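PDB 3ZPY: alginate lyase, family PL7 from Zobellia galactanivorans, which probably depolymerises alginate by beta-elimination as a poly(beta-D-mannuronate) lyase, the chain here being its catalytic domain. Local coordinates for residues L79-M82 against L87-W90; C184-S189 against N215-G220. All coordinates share one frame; numbering follows the deposited sequence.

Contact 1 (L79-M82 against L87-W90)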
loop_
_atom_site.group_PDB
_atom_site.type_symbol
_atom_site.label_atom_id
_atom_site.label_comp_id
_atom_site.label_asym_id
_atom_site.label_seq_id
_atom_site.Cartn_x
_atom_site.Cartn_y
_atom_site.Cartn_z
ATOM N N LEU A 79 1.090 0.062 -6.246
ATOM C CA LEU A 79 0.419 -0.639 -7.336
ATOM C C LEU A 79 -1.043 -0.836 -7.026
ATOM O O LEU A 79 -1.411 -1.098 -5.839
ATOM C CB LEU A 79 1.087 -2.022 -7.500
ATOM C CG LEU A 79 2.614 -2.018 -7.596
ATOM C CD1 LEU A 79 3.081 -3.460 -7.790
ATOM C CD2 LEU A 79 3.048 -1.163 -8.756
ATOM N N ARG A 80 -1.846 -0.763 -8.103
ATOM C CA ARG A 80 -3.273 -0.986 -8.049
ATOM C C ARG A 80 -3.633 -2.218 -8.860
ATOM O O ARG A 80 -3.361 -2.235 -10.042
ATOM C CB ARG A 80 -3.972 0.305 -8.539
ATOM C CG ARG A 80 -5.513 0.320 -8.350
ATOM C CD ARG A 80 -6.272 -0.284 -9.509
ATOM N NE ARG A 80 -7.674 0.164 -9.404
ATOM C CZ ARG A 80 -8.757 -0.627 -9.333
ATOM N NH1 ARG A 80 -8.685 -1.956 -9.346
ATOM N NH2 ARG A 80 -9.949 -0.089 -9.229
ATOM N N GLU A 81 -4.243 -3.216 -8.235
ATOM C CA GLU A 81 -4.572 -4.476 -8.928
ATOM C C GLU A 81 -5.423 -4.254 -10.145
ATOM O O GLU A 81 -6.480 -3.539 -10.068
ATOM C CB GLU A 81 -5.302 -5.398 -7.970
ATOM C CG GLU A 81 -5.440 -6.823 -8.512
ATOM C CD GLU A 81 -6.466 -7.642 -7.777
ATOM O OE1 GLU A 81 -7.053 -7.123 -6.764
ATOM O OE2 GLU A 81 -6.784 -8.772 -8.256
ATOM N N MET A 82 -4.998 -4.843 -11.262
ATOM C CA MET A 82 -5.779 -4.882 -12.516
ATOM C C MET A 82 -6.215 -6.314 -12.854
ATOM O O MET A 82 -5.669 -7.264 -12.279
ATOM C CB MET A 82 -5.056 -4.204 -13.663
ATOM C CG MET A 82 -4.643 -2.746 -13.363
ATOM S SD MET A 82 -6.000 -1.606 -13.213
ATOM C CE MET A 82 -6.456 -1.425 -14.945
ATOM N N LEU A 87 -10.174 -2.740 -14.575
ATOM C CA LEU A 87 -9.912 -2.544 -13.149
ATOM C C LEU A 87 -10.301 -3.846 -12.433
ATOM O O LEU A 87 -11.390 -4.385 -12.681
ATOM C CB LEU A 87 -10.803 -1.386 -12.625
ATOM C CG LEU A 87 -10.515 0.020 -13.163
ATOM C CD1 LEU A 87 -11.628 1.024 -12.767
ATOM C CD2 LEU A 87 -9.115 0.512 -12.766
ATOM N N ALA A 88 -9.480 -4.278 -11.482
ATOM C CA ALA A 88 -9.912 -5.407 -10.608
ATOM C C ALA A 88 -11.096 -4.992 -9.745
ATOM O O ALA A 88 -11.072 -3.891 -9.210
ATOM C CB ALA A 88 -8.801 -5.863 -9.735
ATOM N N SER A 89 -12.047 -5.899 -9.581
ATOM C CA SER A 89 -13.200 -5.659 -8.776
ATOM C C SER A 89 -13.804 -7.010 -8.427
ATOM O O SER A 89 -14.307 -7.724 -9.289
ATOM C CB SER A 89 -14.216 -4.837 -9.594
ATOM O OG SER A 89 -15.442 -4.605 -8.879
ATOM N N TRP A 90 -13.681 -7.399 -7.170
ATOM C CA TRP A 90 -14.107 -8.738 -6.760
ATOM C C TRP A 90 -14.710 -8.729 -5.394
ATOM O O TRP A 90 -14.683 -7.700 -4.673
ATOM C CB TRP A 90 -12.900 -9.715 -6.827
ATOM C CG TRP A 90 -11.615 -9.173 -6.212
ATOM C CD1 TRP A 90 -10.509 -8.663 -6.886
ATOM C CD2 TRP A 90 -11.296 -9.109 -4.796
ATOM N NE1 TRP A 90 -9.538 -8.284 -5.992
ATOM C CE2 TRP A 90 -9.976 -8.521 -4.695
ATOM C CE3 TRP A 90 -11.945 -9.505 -3.652
ATOM C CZ2 TRP A 90 -9.357 -8.277 -3.454
ATOM C CZ3 TRP A 90 -11.350 -9.276 -2.406
ATOM C CH2 TRP A 90 -10.068 -8.669 -2.290
HETATM O O HOH W 1 -12.485 -1.489 -8.882
#

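Contact 2 (C184-S189 against N215-G220)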
loop_
_atom_site.group_PDB
_atom_site.type_symbol
_atom_site.label_atom_id
_atom_site.label_comp_id
_atom_site.label_asym_id
_atom_site.label_seq_id
_atom_site.Cartn_x
_atom_site.Cartn_y
_atom_site.Cartn_z
ATOM N N CYS A 184 4.060 -11.966 3.605
ATOM C CA CYS A 184 2.704 -11.532 4.003
ATOM C C CYS A 184 1.707 -12.221 3.114
ATOM O O CYS A 184 1.964 -12.440 1.915
ATOM C CB CYS A 184 2.548 -10.017 3.785
ATOM S SG CYS A 184 3.751 -9.003 4.636
ATOM N N LYS A 185 0.557 -12.598 3.688
ATOM C CA LYS A 185 -0.533 -13.193 2.928
ATOM C C LYS A 185 -1.812 -12.523 3.421
ATOM O O LYS A 185 -2.188 -12.717 4.585
ATOM C CB LYS A 185 -0.533 -14.712 3.119
ATOM C CG LYS A 185 -1.629 -15.426 2.308
ATOM C CD LYS A 185 -1.474 -16.939 2.281
ATOM C CE LYS A 185 -1.632 -17.610 3.594
ATOM N NZ LYS A 185 -1.822 -19.106 3.537
ATOM N N LEU A 186 -2.482 -11.794 2.543
ATOM C CA LEU A 186 -3.722 -11.032 2.879
ATOM C C LEU A 186 -4.851 -11.706 2.125
ATOM O O LEU A 186 -4.804 -11.851 0.888
ATOM C CB LEU A 186 -3.488 -9.612 2.438
ATOM C CG LEU A 186 -4.607 -8.641 2.808
ATOM C CD1 LEU A 186 -4.791 -8.583 4.315
ATOM C CD2 LEU A 186 -4.286 -7.261 2.213
ATOM N N VAL A 187 -5.834 -12.197 2.871
ATOM C CA VAL A 187 -6.913 -13.034 2.308
ATOM C C VAL A 187 -8.218 -12.318 2.621
ATOM O O VAL A 187 -8.445 -11.909 3.744
ATOM C CB VAL A 187 -6.906 -14.432 2.875
ATOM C CG1 VAL A 187 -7.989 -15.264 2.174
ATOM C CG2 VAL A 187 -5.521 -15.154 2.617
ATOM N N TYR A 188 -9.114 -12.320 1.645
ATOM C CA TYR A 188 -10.508 -11.897 1.836
ATOM C C TYR A 188 -11.329 -13.060 1.299
ATOM O O TYR A 188 -11.278 -13.347 0.103
ATOM C CB TYR A 188 -10.781 -10.598 0.998
ATOM C CG TYR A 188 -11.979 -9.767 1.438
ATOM C CD1 TYR A 188 -12.875 -10.154 2.473
ATOM C CD2 TYR A 188 -12.163 -8.517 0.864
ATOM C CE1 TYR A 188 -13.999 -9.332 2.830
ATOM C CE2 TYR A 188 -13.260 -7.662 1.223
ATOM C CZ TYR A 188 -14.132 -8.072 2.231
ATOM O OH TYR A 188 -15.217 -7.195 2.546
ATOM N N SER A 189 -12.043 -13.736 2.224
ATOM C CA SER A 189 -12.758 -14.978 1.879
ATOM C C SER A 189 -13.811 -15.195 2.891
ATOM O O SER A 189 -13.587 -14.998 4.100
ATOM C CB SER A 189 -11.769 -16.186 1.861
ATOM O OG SER A 189 -12.479 -17.368 1.465
ATOM N N ASN A 215 -14.009 -4.853 -4.525
ATOM C CA ASN A 215 -12.699 -4.797 -3.874
ATOM C C ASN A 215 -11.581 -4.963 -4.875
ATOM O O ASN A 215 -11.707 -5.604 -5.921
ATOM C CB ASN A 215 -12.567 -5.876 -2.803
ATOM C CG ASN A 215 -13.642 -5.780 -1.756
ATOM O OD1 ASN A 215 -13.666 -4.834 -0.906
ATOM N ND2 ASN A 215 -14.633 -6.685 -1.880
ATOM N N TYR A 216 -10.442 -4.439 -4.463
ATOM C CA TYR A 216 -9.189 -4.735 -5.173
ATOM C C TYR A 216 -7.991 -4.558 -4.230
ATOM O O TYR A 216 -8.094 -3.877 -3.186
ATOM C CB TYR A 216 -8.967 -3.834 -6.378
ATOM C CG TYR A 216 -8.992 -2.347 -6.133
ATOM C CD1 TYR A 216 -10.194 -1.637 -6.108
ATOM C CD2 TYR A 216 -7.798 -1.643 -5.918
ATOM C CE1 TYR A 216 -10.225 -0.218 -5.948
ATOM C CE2 TYR A 216 -7.823 -0.268 -5.739
ATOM C CZ TYR A 216 -8.990 0.426 -5.725
ATOM O OH TYR A 216 -8.966 1.829 -5.599
ATOM N N PHE A 217 -6.897 -5.265 -4.550
ATOM C CA PHE A 217 -5.707 -5.115 -3.755
ATOM C C PHE A 217 -4.875 -3.890 -4.204
ATOM O O PHE A 217 -4.879 -3.519 -5.385
ATOM C CB PHE A 217 -4.823 -6.355 -3.938
ATOM C CG PHE A 217 -5.383 -7.561 -3.244
ATOM C CD1 PHE A 217 -5.489 -7.590 -1.857
ATOM C CD2 PHE A 217 -5.786 -8.656 -3.986
ATOM C CE1 PHE A 217 -5.965 -8.749 -1.226
ATOM C CE2 PHE A 217 -6.265 -9.829 -3.361
ATOM C CZ PHE A 217 -6.311 -9.865 -1.980
ATOM N N LYS A 218 -4.126 -3.368 -3.226
ATOM C CA LYS A 218 -3.032 -2.373 -3.537
ATOM C C LYS A 218 -1.845 -2.777 -2.735
ATOM O O LYS A 218 -1.980 -3.325 -1.620
ATOM C CB LYS A 218 -3.390 -0.921 -3.289
ATOM C CG LYS A 218 -4.696 -0.453 -3.867
ATOM C CD LYS A 218 -4.781 1.083 -3.855
ATOM C CE LYS A 218 -4.029 1.679 -4.984
ATOM N NZ LYS A 218 -3.624 3.077 -4.893
ATOM N N VAL A 219 -0.651 -2.423 -3.250
ATOM C CA VAL A 219 0.544 -2.789 -2.475
ATOM C C VAL A 219 1.658 -1.836 -2.871
ATOM O O VAL A 219 1.798 -1.457 -4.047
ATOM C CB VAL A 219 0.974 -4.284 -2.714
ATOM C CG1 VAL A 219 1.401 -4.536 -4.172
ATOM C CG2 VAL A 219 2.048 -4.760 -1.788
ATOM N N GLY A 220 2.483 -1.467 -1.895
ATOM C CA GLY A 220 3.463 -0.414 -2.205
ATOM C C GLY A 220 3.745 0.359 -0.900
ATOM O O GLY A 220 3.871 -0.214 0.226
HETATM O O HOH W 2 -15.689 -5.198 0.824
#

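Contact 1 (L79-M82 against L87-W90)
Arg80 reaches across to Leu87 and Ala88 with its guanidinium group. NH1 donates to Ala88 O at 3.1 Å, with an N-H...O angle of 171°; the oxygen lies in the guanidinium plane and accepts the N-H on a lone pair, in the plane of its own carbonyl. Leu87 CD2 rests over one face of the same group, 3.6 Å from Arg80 CZ and offset toward its rim. A water doubles the link, accepting from Arg80 NH2 and donating to Ala88 O. With CG anti to the backbone N and a bend at chi2 (-88°), the arginine curls back so that NH1 also donates to Glu81 O, at 2.8 Å. Met82 and Leu87 form an antiparallel non-hydrogen-bonded pair, and Met82 SD lies 3.8 Å from Leu87 CD2. Glu81 OE1 takes a nearly straight bond from Trp90 NE1, 2.8 Å long, on its syn lone pair and in the indole plane. The Ala88 methyl packs against one face of this carboxylate, CB 3.5 Å from Glu81 CD. Further out, Phe217 N also donates to Glu81 OE1, His247 binds OE2, His97 stacks on the Trp90 indole, and Tyr216 makes a cation-pi contact with Arg80. Arg80 closes the R-x-E-L-R sequence motif of PL7 lyases, on a strand that in relatives helps line the substrate groove. A leucine in its place would probably leave Ala88 O and Glu81 O without this shared donor and the water without its NH2 partner. The buried carboxylate is held by both oxygens, the guanidinium by two backbone carbonyls, a water and an apolar lid.

Contact 2 (C184-S189 against N215-G220)
Asn215 sets its amide against the CE2 corner of the Tyr188 ring, the two side chains roughly perpendicular and their planes 62° apart. Tyr188 CE2 does the touching, 3.5 Å from Asn215 ND2 and equally near the amide carbon. A water then ties the polar ends together: it donates to Asn215 OD1 at 2.7 Å and lies 2.7 Å from Tyr188 OH, in the plane of the phenol ring. The other end of the amide is held by Trp90, whose carbonyl O accepts from Asn215 ND2, which fixes the rotation of the group and presents OD1 to the water. Here the two sheets of the beta-jelly roll of PL7 lyases face one another: strand 182-189 belongs to the seven-stranded sheet, strand 216-219 to the other, and their backbones keep the separation of a sandwich, with 9.1 Å between Leu186 CA and Phe217 CA. Next along the chain, the far end of the Phe217 ring comes up to Leu186, CG lying anti to the carbonyl carbon (chi1 -73°). Phe217 CE1 meets Leu186 CD2 at 4.1 Å, the two side chains running alongside in opposite senses, while Phe217 CZ approaches the backbone at Leu186 O, 3.8 Å away. Ile124, from the strand beside 216-219, touches both Leu186 and Phe217, and Val245 of the seven-stranded sheet touches the Phe217 side chain.

Overall arrangement
Contacts 1 and 2 have centres about 10 Å apart and share a sheet in which strands 76-83 and 216-219 run antiparallel as neighbours. Leu79 N lies 2.8 Å from Val219 O, a probable backbone hydrogen bond. The carboxylate of contact 1 also reaches the strand of contact 2, with Glu81 OE1 2.9 Å from Phe217 N. Phe217 looks into the sandwich, whereas Tyr216, on the other side of its strand, meets His125 and has its CG 3.3 Å from Arg80 NH1; that side forms the alginate groove in related PL7 lyases. The sodium site of Thr35, Ala37 and Ile40 involves neither contact.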